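Local coordinates for flavin prenyltransferase UbiX (Methanocaldococcus jannaschii, PDB 6M8V), which probably transfers a dimethylallyl group from dimethylallyl monophosphate to the N5 and C6 atoms of reduced FMN, making the prenylated flavin cofactor of UbiD decarboxylases, at residues 2-7 with 28-33; 15-20 with 50-55; 76-81 with 112-117; 164-169 with 176-181. One frame throughout, in Å; residues are numbered along the deposited sequence.

Contact 1 of 4, residues 2-7 with 28-33; sequences KIIVCI and EVNLII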
# COMPACT_ATOMS: atom_id res chain seq x y z
N LYS A 2 7.17 2.22 38.01
CA LYS A 2 7.27 3.64 37.69
C LYS A 2 6.38 3.95 36.49
O LYS A 2 6.63 3.47 35.38
CB LYS A 2 8.72 4.02 37.41
CG LYS A 2 9.00 5.52 37.45
CD LYS A 2 10.44 5.82 37.06
CE LYS A 2 10.75 7.31 37.15
NZ LYS A 2 12.17 7.59 36.77
N ILE A 3 5.35 4.76 36.71
CA ILE A 3 4.34 5.07 35.71
C ILE A 3 4.36 6.57 35.45
O ILE A 3 4.28 7.37 36.39
CB ILE A 3 2.95 4.61 36.16
CG1 ILE A 3 2.96 3.10 36.42
CG2 ILE A 3 1.89 4.97 35.11
CD1 ILE A 3 1.71 2.59 37.13
N ILE A 4 4.45 6.95 34.18
CA ILE A 4 4.36 8.35 33.77
C ILE A 4 2.92 8.64 33.39
O ILE A 4 2.38 8.03 32.46
CB ILE A 4 5.31 8.66 32.60
CG1 ILE A 4 6.64 7.90 32.76
CG2 ILE A 4 5.56 10.15 32.48
CD1 ILE A 4 7.51 8.41 33.88
N VAL A 5 2.28 9.55 34.12
CA VAL A 5 0.92 9.97 33.82
C VAL A 5 0.99 11.32 33.13
O VAL A 5 1.55 12.28 33.67
CB VAL A 5 0.05 10.04 35.09
CG1 VAL A 5 -1.30 10.66 34.77
CG2 VAL A 5 -0.12 8.65 35.69
N CYS A 6 0.43 11.40 31.92
CA CYS A 6 0.46 12.60 31.10
C CYS A 6 -0.96 13.06 30.85
O CYS A 6 -1.76 12.33 30.25
CB CYS A 6 1.18 12.34 29.77
SG CYS A 6 2.82 11.55 29.90
N ILE A 7 -1.28 14.28 31.28
CA ILE A 7 -2.60 14.87 31.10
C ILE A 7 -2.52 15.91 29.99
O ILE A 7 -1.76 16.88 30.09
CB ILE A 7 -3.12 15.52 32.40
CG1 ILE A 7 -2.82 14.62 33.61
CG2 ILE A 7 -4.61 15.81 32.28
CD1 ILE A 7 -3.36 15.16 34.93
N GLU A 28 5.27 4.34 41.88
CA GLU A 28 5.99 5.61 41.74
C GLU A 28 5.44 6.32 40.51
O GLU A 28 5.60 5.84 39.38
CB GLU A 28 7.49 5.37 41.62
CG GLU A 28 8.32 6.65 41.70
CD GLU A 28 9.77 6.44 41.32
OE1 GLU A 28 10.45 7.43 40.96
OE2 GLU A 28 10.24 5.29 41.37
N VAL A 29 4.79 7.45 40.72
CA VAL A 29 4.05 8.14 39.67
C VAL A 29 4.77 9.44 39.35
O VAL A 29 4.98 10.28 40.23
CB VAL A 29 2.60 8.39 40.09
CG1 VAL A 29 1.89 9.24 39.04
CG2 VAL A 29 1.88 7.07 40.30
N ASN A 30 5.15 9.61 38.08
CA ASN A 30 5.62 10.88 37.56
C ASN A 30 4.52 11.51 36.73
O ASN A 30 3.86 10.83 35.93
CB ASN A 30 6.89 10.70 36.72
CG ASN A 30 8.09 10.28 37.55
OD1 ASN A 30 7.94 9.64 38.59
ND2 ASN A 30 9.28 10.64 37.10
N LEU A 31 4.31 12.81 36.93
CA LEU A 31 3.17 13.51 36.36
C LEU A 31 3.64 14.65 35.47
O LEU A 31 4.55 15.40 35.84
CB LEU A 31 2.26 14.05 37.46
CG LEU A 31 1.00 14.84 37.08
CD1 LEU A 31 0.01 13.98 36.30
CD2 LEU A 31 0.35 15.38 38.35
N ILE A 32 3.02 14.77 34.30
CA ILE A 32 3.20 15.91 33.41
C ILE A 32 1.82 16.40 33.00
O ILE A 32 0.95 15.59 32.65
CB ILE A 32 4.04 15.55 32.16
CG1 ILE A 32 5.25 14.70 32.54
CG2 ILE A 32 4.46 16.81 31.42
CD1 ILE A 32 5.89 13.98 31.35
N ILE A 33 1.62 17.71 33.04
CA ILE A 33 0.34 18.33 32.70
C ILE A 33 0.61 19.42 31.67
O ILE A 33 1.39 20.34 31.93
CB ILE A 33 -0.37 18.91 33.93
CG1 ILE A 33 -0.52 17.85 35.02
CG2 ILE A 33 -1.74 19.46 33.55
CD1 ILE A 33 -1.07 18.37 36.34
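K2 and E28 lead off two parallel strands paired in register, their side chains lying alongside each other and pointing the same way. The lysine has CG anti to its backbone nitrogen (chi1 -164°) and stays fully extended, which carries CE past the carboxylate to 3.6 Å from ND2 of N30. NZ and OE1 of E28 remain 4.5 Å apart, opposite charges near one another without a salt bridge; NZ makes a weak bond to the carbonyl of K75 instead. With an alanine here, the E28 carboxylate is likely to lose its nearby positive charge and the N30 amide the CE that lies against it.

Beyond the amide, CD1 of I4 presses on CB of N30 at 3.7 Å, and CG2 of I4 meets CD1 of I32 farther along the same face. OD1 of N30 is buried with no polar partner in the model. V29, V5, L31 and I7 occupy the other face, where CD1 of I7 rests 3.8 Å from CD1 of L31 and also touches CG1 of I33.

Five backbone bonds fix this register, alternating in direction; the shortest runs from V5 N to N30 O at 2.7 Å. The two strand segments cross at 21°, the twist expected of a parallel sheet in a Rossmann-like fold, and belong to one beta-alpha-beta unit whose connecting helix, 13-22, packs on V29, L31 and I7. Helix 100-110 covers C6 and I32 on the face of I4 and N30, while strands 78-84 and 58-61 flank the pair within the sheet.

Contact 2 of 4, residues 15-20 with 50-55; sequences YAKRLL and KEIKKL
L20 and I52 make the tightest apolar contact between helix 13-22 and the short, weakly bonded helix 50-53: CD1 of the leucine comes within 3.5 Å of CG2 of the isoleucine, the two side chains crossing at about a right angle. The isoleucine uses both of its branches. CG1 stands anti to the carbonyl carbon (chi1 -57°), and the further bend at chi2 (-70°) brings CD1 against K17, while CG2 serves L20. L55 completes the apolar group one turn later, its CB and CD1 each 4.1 Å from CB of L20.

A second kind of contact is made by the aliphatic part of a charged residue. K17 lays its methylene chain across the end of I52, with CG 3.8 Å from CD1, and then turns at chi4 so that NZ forms a salt bridge with E21 of its own helix. The lysine thus contributes carbon to the interface and keeps its charge for a partner outside it.

Both segments lie over one side of the parallel sheet. L20 packs on V29 and L31 of strand 28-33, and I52 on L31 and I33, so that strand floors the junction; on its other flanks helix 13-22 meets strand 78-84 through L19 and helix 156-171 through R18.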
# COMPACT_ATOMS: atom_id res chain seq x y z
N TYR A 15 -10.80 11.48 34.72
CA TYR A 15 -10.18 10.16 34.64
C TYR A 15 -8.75 10.21 35.15
O TYR A 15 -8.31 9.31 35.87
CB TYR A 15 -10.19 9.65 33.20
CG TYR A 15 -11.55 9.33 32.63
CD1 TYR A 15 -12.35 8.33 33.18
CD2 TYR A 15 -12.02 9.99 31.50
CE1 TYR A 15 -13.59 8.03 32.64
CE2 TYR A 15 -13.26 9.69 30.95
CZ TYR A 15 -14.03 8.71 31.52
OH TYR A 15 -15.26 8.41 30.98
N ALA A 16 -8.00 11.26 34.78
CA ALA A 16 -6.62 11.37 35.23
C ALA A 16 -6.55 11.59 36.74
O ALA A 16 -5.67 11.05 37.42
CB ALA A 16 -5.91 12.50 34.49
N LYS A 17 -7.47 12.40 37.28
CA LYS A 17 -7.48 12.64 38.72
C LYS A 17 -7.74 11.34 39.48
O LYS A 17 -7.01 11.02 40.43
CB LYS A 17 -8.54 13.69 39.06
CG LYS A 17 -8.67 14.02 40.56
CD LYS A 17 -9.81 14.99 40.82
CE LYS A 17 -9.99 15.29 42.31
NZ LYS A 17 -10.29 14.08 43.12
N ARG A 18 -8.75 10.58 39.06
CA ARG A 18 -9.06 9.33 39.74
C ARG A 18 -7.93 8.32 39.61
O ARG A 18 -7.60 7.62 40.57
CB ARG A 18 -10.36 8.74 39.19
CG ARG A 18 -10.80 7.44 39.85
CD ARG A 18 -11.07 7.61 41.35
NE ARG A 18 -11.75 8.87 41.65
CZ ARG A 18 -13.04 9.09 41.45
NH1 ARG A 18 -13.81 8.14 40.93
NH2 ARG A 18 -13.57 10.27 41.75
N LEU A 19 -7.32 8.22 38.42
CA LEU A 19 -6.19 7.30 38.25
C LEU A 19 -5.03 7.67 39.18
O LEU A 19 -4.38 6.79 39.75
CB LEU A 19 -5.72 7.30 36.79
CG LEU A 19 -4.43 6.52 36.50
CD1 LEU A 19 -4.62 5.03 36.74
CD2 LEU A 19 -3.93 6.77 35.07
N LEU A 20 -4.76 8.97 39.33
CA LEU A 20 -3.65 9.40 40.17
C LEU A 20 -3.86 9.04 41.63
O LEU A 20 -2.90 8.71 42.34
CB LEU A 20 -3.43 10.90 40.03
CG LEU A 20 -2.67 11.40 38.80
CD1 LEU A 20 -2.89 12.89 38.65
CD2 LEU A 20 -1.19 11.10 38.93
N LYS A 50 -2.61 22.94 40.32
CA LYS A 50 -1.62 22.55 41.32
C LYS A 50 -2.18 21.57 42.34
O LYS A 50 -1.41 20.87 43.01
CB LYS A 50 -1.06 23.79 42.02
CG LYS A 50 -0.41 24.79 41.08
CD LYS A 50 -0.36 26.20 41.68
CE LYS A 50 -0.66 27.27 40.63
NZ LYS A 50 0.57 27.77 39.94
N GLU A 51 -3.51 21.49 42.47
CA GLU A 51 -4.13 20.48 43.32
C GLU A 51 -3.90 19.08 42.77
O GLU A 51 -3.83 18.11 43.54
CB GLU A 51 -5.63 20.74 43.46
CG GLU A 51 -6.00 21.84 44.45
CD GLU A 51 -5.92 21.38 45.89
OE1 GLU A 51 -4.85 21.56 46.51
OE2 GLU A 51 -6.92 20.85 46.40
N ILE A 52 -3.82 18.94 41.45
CA ILE A 52 -3.52 17.64 40.84
C ILE A 52 -2.04 17.32 40.99
O ILE A 52 -1.66 16.16 41.17
CB ILE A 52 -3.96 17.65 39.36
CG1 ILE A 52 -5.45 17.98 39.25
CG2 ILE A 52 -3.65 16.32 38.69
CD1 ILE A 52 -6.35 16.89 39.76
N LYS A 53 -1.19 18.35 40.96
CA LYS A 53 0.25 18.17 41.02
C LYS A 53 0.69 17.42 42.27
O LYS A 53 1.67 16.67 42.23
CB LYS A 53 0.93 19.54 40.97
CG LYS A 53 2.44 19.55 41.10
CD LYS A 53 2.93 20.98 40.98
CE LYS A 53 4.44 21.10 41.11
NZ LYS A 53 4.84 22.54 41.20
N LYS A 54 -0.03 17.58 43.38
CA LYS A 54 0.42 17.00 44.64
C LYS A 54 0.14 15.50 44.75
O LYS A 54 0.62 14.88 45.69
CB LYS A 54 -0.21 17.71 45.84
CG LYS A 54 -1.64 18.16 45.64
CD LYS A 54 -2.28 18.60 46.96
CE LYS A 54 -1.58 19.80 47.57
NZ LYS A 54 -2.06 21.08 46.98
N LEU A 55 -0.63 14.91 43.83
CA LEU A 55 -0.93 13.49 43.93
C LEU A 55 0.15 12.60 43.33
O LEU A 55 -0.01 11.37 43.32
CB LEU A 55 -2.26 13.17 43.27
CG LEU A 55 -3.39 14.17 43.50
CD1 LEU A 55 -4.61 13.80 42.68
CD2 LEU A 55 -3.72 14.25 44.98

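Contact 3 of 4, residues 76-81 with 112-117; sequences FDAVVV and RRKLII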
# COMPACT_ATOMS: atom_id res chain seq x y z
N PHE A 76 11.65 3.78 32.98
CA PHE A 76 10.32 3.75 33.55
C PHE A 76 9.61 2.51 33.02
O PHE A 76 10.07 1.85 32.09
CB PHE A 76 9.52 5.03 33.23
CG PHE A 76 9.42 5.35 31.76
CD1 PHE A 76 8.52 4.68 30.94
CD2 PHE A 76 10.20 6.36 31.21
CE1 PHE A 76 8.42 4.99 29.59
CE2 PHE A 76 10.11 6.68 29.86
CZ PHE A 76 9.22 6.00 29.05
N ASP A 77 8.47 2.19 33.64
CA ASP A 77 7.74 0.98 33.28
C ASP A 77 6.58 1.23 32.32
O ASP A 77 6.33 0.39 31.46
CB ASP A 77 7.21 0.30 34.54
CG ASP A 77 8.32 -0.27 35.40
OD1 ASP A 77 9.15 -1.02 34.87
OD2 ASP A 77 8.36 0.05 36.61
N ALA A 78 5.88 2.36 32.44
CA ALA A 78 4.69 2.57 31.63
C ALA A 78 4.39 4.06 31.54
O ALA A 78 4.71 4.84 32.44
CB ALA A 78 3.48 1.83 32.20
N VAL A 79 3.76 4.44 30.43
CA VAL A 79 3.25 5.78 30.20
C VAL A 79 1.75 5.68 30.01
O VAL A 79 1.27 4.79 29.30
CB VAL A 79 3.90 6.45 28.98
CG1 VAL A 79 3.40 7.88 28.82
CG2 VAL A 79 5.40 6.42 29.10
N VAL A 80 1.00 6.58 30.64
CA VAL A 80 -0.43 6.68 30.44
C VAL A 80 -0.75 8.12 30.06
O VAL A 80 -0.50 9.04 30.84
CB VAL A 80 -1.24 6.27 31.68
CG1 VAL A 80 -2.73 6.18 31.33
CG2 VAL A 80 -0.74 4.94 32.23
N VAL A 81 -1.28 8.30 28.85
CA VAL A 81 -1.73 9.61 28.39
C VAL A 81 -3.24 9.62 28.57
O VAL A 81 -3.98 8.99 27.80
CB VAL A 81 -1.31 9.86 26.94
CG1 VAL A 81 -1.56 11.32 26.56
CG2 VAL A 81 0.15 9.50 26.74
N ARG A 112 10.71 0.18 23.98
CA ARG A 112 9.76 -0.93 24.10
C ARG A 112 9.16 -1.00 25.50
O ARG A 112 9.02 -2.08 26.08
CB ARG A 112 10.40 -2.26 23.71
CG ARG A 112 11.04 -2.26 22.33
CD ARG A 112 10.02 -2.04 21.20
NE ARG A 112 10.65 -2.22 19.89
CZ ARG A 112 10.00 -2.41 18.74
NH1 ARG A 112 8.67 -2.44 18.71
NH2 ARG A 112 10.70 -2.57 17.62
N ARG A 113 8.80 0.15 26.06
CA ARG A 113 8.08 0.22 27.31
C ARG A 113 6.60 0.43 27.04
O ARG A 113 6.20 0.94 25.98
CB ARG A 113 8.64 1.35 28.19
CG ARG A 113 10.12 1.17 28.51
CD ARG A 113 10.79 2.44 29.01
NE ARG A 113 12.24 2.30 29.09
CZ ARG A 113 13.08 3.29 29.38
NH1 ARG A 113 12.62 4.51 29.62
NH2 ARG A 113 14.39 3.07 29.43
N LYS A 114 5.77 0.03 28.00
CA LYS A 114 4.33 0.04 27.79
C LYS A 114 3.80 1.46 27.64
O LYS A 114 4.09 2.34 28.45
CB LYS A 114 3.64 -0.66 28.96
CG LYS A 114 2.12 -0.63 28.90
CD LYS A 114 1.51 -1.50 29.98
CE LYS A 114 1.78 -2.97 29.73
NZ LYS A 114 1.20 -3.81 30.81
N LEU A 115 3.01 1.69 26.59
CA LEU A 115 2.43 2.99 26.30
C LEU A 115 0.92 2.84 26.16
O LEU A 115 0.44 2.10 25.29
CB LEU A 115 3.03 3.59 25.02
CG LEU A 115 2.42 4.88 24.45
CD1 LEU A 115 2.48 6.01 25.47
CD2 LEU A 115 3.13 5.28 23.15
N ILE A 116 0.18 3.54 27.02
CA ILE A 116 -1.27 3.56 27.01
C ILE A 116 -1.72 4.97 26.66
O ILE A 116 -1.29 5.94 27.30
CB ILE A 116 -1.86 3.15 28.37
CG1 ILE A 116 -1.37 1.76 28.79
CG2 ILE A 116 -3.39 3.24 28.34
CD1 ILE A 116 -1.75 1.38 30.22
N ILE A 117 -2.59 5.09 25.66
CA ILE A 117 -3.16 6.38 25.28
C ILE A 117 -4.67 6.26 25.31
O ILE A 117 -5.23 5.23 24.93
CB ILE A 117 -2.67 6.85 23.89
CG1 ILE A 117 -3.07 5.84 22.81
CG2 ILE A 117 -1.16 7.02 23.89
CD1 ILE A 117 -2.94 6.38 21.40
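R113 fits its side chain over one face of the F76 ring, as a long ridge against a flat wall. CD sits 3.8 Å from the ring centroid in a CH-pi contact, and CZ follows at 4.6 Å as a cation-pi partner. The guanidinium stands nearly upright on the ring, the planes 84° apart, and lowers NH1 to 3.3 Å from CE2. NH1 and NH2 are bonded outside the pair, to the carbonyls of N74 and G72 respectively. The ring takes its place because CG lies between the backbone nitrogen and the carbonyl carbon (chi1 55°).

Beyond this pair, strands 78-81 and 114-117 run parallel, neighbours in the parallel sheet of a Rossmann-like alpha/beta fold; V79 N to K114 O, I116 N to V79 O and V81 N to I116 O bond them. On the face of V79 and V81, CD1 of L115 nestles against CB of V79 at 3.8 Å and reaches on toward CG2 of V81. That same methyl of V81 meets CG2 of I117 at 4.0 Å, the two side chains running alongside. Across the sheet, the small A78 lies beside CB of K114, while the larger I116 sets its CD1 against CG2 of V80, 4.2 Å away.

Contact 4 of 4, residues 164-169 with 176-181; sequences VGRVLD and SLFKRW. With FMN (flavin mononucleotide), chain B.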
# COMPACT_ATOMS: atom_id res chain seq x y z
N VAL A 164 -11.02 3.66 35.06
CA VAL A 164 -9.73 3.64 35.75
C VAL A 164 -9.34 2.21 36.12
O VAL A 164 -8.17 1.82 36.00
CB VAL A 164 -9.77 4.56 36.98
CG1 VAL A 164 -8.54 4.37 37.85
CG2 VAL A 164 -9.89 6.02 36.54
N GLY A 165 -10.30 1.40 36.56
CA GLY A 165 -10.01 0.00 36.85
C GLY A 165 -9.47 -0.74 35.65
O GLY A 165 -8.55 -1.55 35.76
N ARG A 166 -10.04 -0.47 34.47
CA ARG A 166 -9.55 -1.10 33.24
C ARG A 166 -8.13 -0.65 32.93
O ARG A 166 -7.31 -1.44 32.45
CB ARG A 166 -10.48 -0.78 32.08
CG ARG A 166 -11.87 -1.38 32.23
CD ARG A 166 -11.81 -2.89 32.20
NE ARG A 166 -11.65 -3.39 30.84
CZ ARG A 166 -10.88 -4.41 30.51
NH1 ARG A 166 -10.19 -5.06 31.44
NH2 ARG A 166 -10.79 -4.80 29.24
N VAL A 167 -7.81 0.62 33.20
CA VAL A 167 -6.44 1.09 33.01
C VAL A 167 -5.49 0.34 33.93
O VAL A 167 -4.41 -0.11 33.51
CB VAL A 167 -6.35 2.61 33.23
CG1 VAL A 167 -4.89 3.05 33.32
CG2 VAL A 167 -7.06 3.35 32.12
N LEU A 168 -5.87 0.17 35.20
CA LEU A 168 -5.03 -0.61 36.11
C LEU A 168 -4.92 -2.05 35.65
O LEU A 168 -3.85 -2.67 35.78
CB LEU A 168 -5.59 -0.53 37.54
CG LEU A 168 -5.60 0.83 38.23
CD1 LEU A 168 -6.09 0.72 39.67
CD2 LEU A 168 -4.22 1.48 38.17
N ASP A 169 -6.00 -2.62 35.12
CA ASP A 169 -5.94 -3.96 34.53
C ASP A 169 -4.83 -4.05 33.49
O ASP A 169 -4.01 -4.98 33.53
CB ASP A 169 -7.28 -4.33 33.91
CG ASP A 169 -8.36 -4.59 34.95
OD1 ASP A 169 -8.01 -4.84 36.12
OD2 ASP A 169 -9.56 -4.56 34.59
N SER A 176 -10.10 -3.83 42.67
CA SER A 176 -11.52 -4.15 42.74
C SER A 176 -12.36 -2.90 42.53
O SER A 176 -13.40 -2.71 43.15
CB SER A 176 -11.86 -4.82 44.06
OG SER A 176 -11.36 -4.08 45.16
N LEU A 177 -11.91 -2.02 41.62
CA LEU A 177 -12.56 -0.73 41.42
C LEU A 177 -13.93 -0.85 40.76
O LEU A 177 -14.74 0.09 40.87
CB LEU A 177 -11.67 0.18 40.57
CG LEU A 177 -10.50 0.87 41.28
CD1 LEU A 177 -9.72 1.74 40.31
CD2 LEU A 177 -11.00 1.69 42.46
N PHE A 178 -14.22 -1.95 40.07
CA PHE A 178 -15.50 -2.09 39.40
C PHE A 178 -15.97 -3.53 39.51
O PHE A 178 -15.18 -4.46 39.72
CB PHE A 178 -15.42 -1.66 37.92
CG PHE A 178 -14.48 -2.49 37.08
CD1 PHE A 178 -14.96 -3.50 36.25
CD2 PHE A 178 -13.11 -2.26 37.11
CE1 PHE A 178 -14.10 -4.26 35.48
CE2 PHE A 178 -12.24 -3.02 36.34
CZ PHE A 178 -12.74 -4.02 35.52
N LYS A 179 -17.29 -3.71 39.40
CA LYS A 179 -17.88 -5.04 39.38
C LYS A 179 -17.62 -5.67 38.02
O LYS A 179 -18.17 -5.23 37.00
CB LYS A 179 -19.38 -4.96 39.68
CG LYS A 179 -19.71 -4.20 40.95
CD LYS A 179 -21.20 -3.96 41.08
CE LYS A 179 -21.53 -3.24 42.38
NZ LYS A 179 -21.07 -4.01 43.57
N ARG A 180 -16.78 -6.70 37.99
CA ARG A 180 -16.36 -7.30 36.74
C ARG A 180 -17.52 -8.07 36.10
O ARG A 180 -18.60 -8.22 36.68
CB ARG A 180 -15.13 -8.18 36.97
CG ARG A 180 -13.95 -7.39 37.48
CD ARG A 180 -12.71 -8.24 37.68
NE ARG A 180 -11.62 -7.45 38.24
CZ ARG A 180 -10.78 -6.72 37.52
NH1 ARG A 180 -10.90 -6.67 36.20
NH2 ARG A 180 -9.82 -6.03 38.12
N TRP A 181 -17.28 -8.57 34.89
CA TRP A 181 -18.36 -9.16 34.09
C TRP A 181 -18.96 -10.38 34.79
O TRP A 181 -20.19 -10.51 34.89
CB TRP A 181 -17.84 -9.51 32.70
CG TRP A 181 -18.63 -10.57 31.98
CD1 TRP A 181 -18.12 -11.65 31.32
CD2 TRP A 181 -20.05 -10.64 31.82
NE1 TRP A 181 -19.13 -12.39 30.78
CE2 TRP A 181 -20.33 -11.80 31.07
CE3 TRP A 181 -21.12 -9.84 32.24
CZ2 TRP A 181 -21.62 -12.17 30.73
CZ3 TRP A 181 -22.41 -10.22 31.92
CH2 TRP A 181 -22.65 -11.38 31.17
N1 FMN B . -18.80 -7.25 22.25
C2 FMN B . -18.22 -6.03 21.97
O2 FMN B . -17.64 -5.91 20.91
N3 FMN B . -18.28 -4.97 22.87
C4 FMN B . -18.96 -5.15 24.07
O4 FMN B . -19.06 -4.25 24.91
C4A FMN B . -19.54 -6.38 24.35
N5 FMN B . -20.19 -6.53 25.54
C5A FMN B . -20.78 -7.73 25.84
C6 FMN B . -21.43 -7.86 27.05
C7 FMN B . -22.03 -9.06 27.38
C7M FMN B . -22.74 -9.18 28.69
C8 FMN B . -21.97 -10.14 26.50
C8M FMN B . -22.62 -11.43 26.88
C9 FMN B . -21.31 -10.01 25.28
C9A FMN B . -20.71 -8.80 24.95
N10 FMN B . -20.05 -8.65 23.74
C10 FMN B . -19.46 -7.44 23.45
C1' FMN B . -19.96 -9.81 22.78
C2' FMN B . -20.92 -9.67 21.60
O2' FMN B . -22.25 -9.66 22.07
C3' FMN B . -20.76 -10.80 20.60
O3' FMN B . -19.60 -10.59 19.82
C4' FMN B . -22.00 -10.95 19.73
O4' FMN B . -21.79 -11.98 18.79
C5' FMN B . -22.39 -9.67 18.99
O5' FMN B . -23.40 -9.99 18.04
P FMN B . -24.38 -8.86 17.44
O1P FMN B . -25.23 -8.30 18.54
O2P FMN B . -23.54 -7.74 16.87
O3P FMN B . -25.24 -9.46 16.35
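D169 turns its CG anti to its carbonyl carbon (chi1 -71°), and R180, straight from CG to NE, comes from the opposite direction to meet the carboxylate end-on. NH2 bonds to OD1 at 2.9 Å on its syn lone pair, and NH1 bonds to OD2 at 3.0 Å, although the carboxylate and guanidinium are turned 36° apart. R166, folded at chi2 and chi3, adds a longer bond of 3.3 Å from NH1 to OD2 on its anti side. OD2 thus serves two arginines, and the negative charge probably eases their proximity. Were this aspartate an asparagine, R180 would probably lose its matching charge and R166, which is predicted to bind dimethylallyl phosphate, part of its hold. E111 of a neighbouring subunit forms a salt bridge with R166; C7M of an FMN bound largely by other subunits appears to lie over one face of the poorly ordered W181 ring.

F178 abuts the network with OD2 of D169 at the edge of its ring, 3.4 Å from CZ, and CD of R166 lies 3.6 Å from CZ of F178. The ring can lie this close to the helix because G165 has no side chain; a CB there would collide with CD2. L177 closes the other end, its CD1 3.8 Å from CG1 of V164.

The tail after helix 156-171 is thereby folded back on that helix, whose V164 and L168 pack on helix 13-22.

How the contacts relate
Contacts 1 and 3 are the buried sheet: strands 2-7 and 78-84 are neighbours, so the two pairings join through I4 bonded to A78 and V80. Both rely on backbone bonds between parallel strands and on aliphatic faces; contact 3 adds an arginine over an aromatic ring ahead of its strands. Contact 2 is partly buried and purely apolar across its segments; its helix 13-22 is the connection of the beta-alpha-beta unit that contact 1 joins, and segment 50-55 packs against strand 28-33 beside it. Contact 4, peripheral in the chain yet buried in the assembly, is an ionic network at subunit boundaries. R18 and L19 of helix 13-22 link it to contact 2, whereas contacts 1 and 4 do not touch.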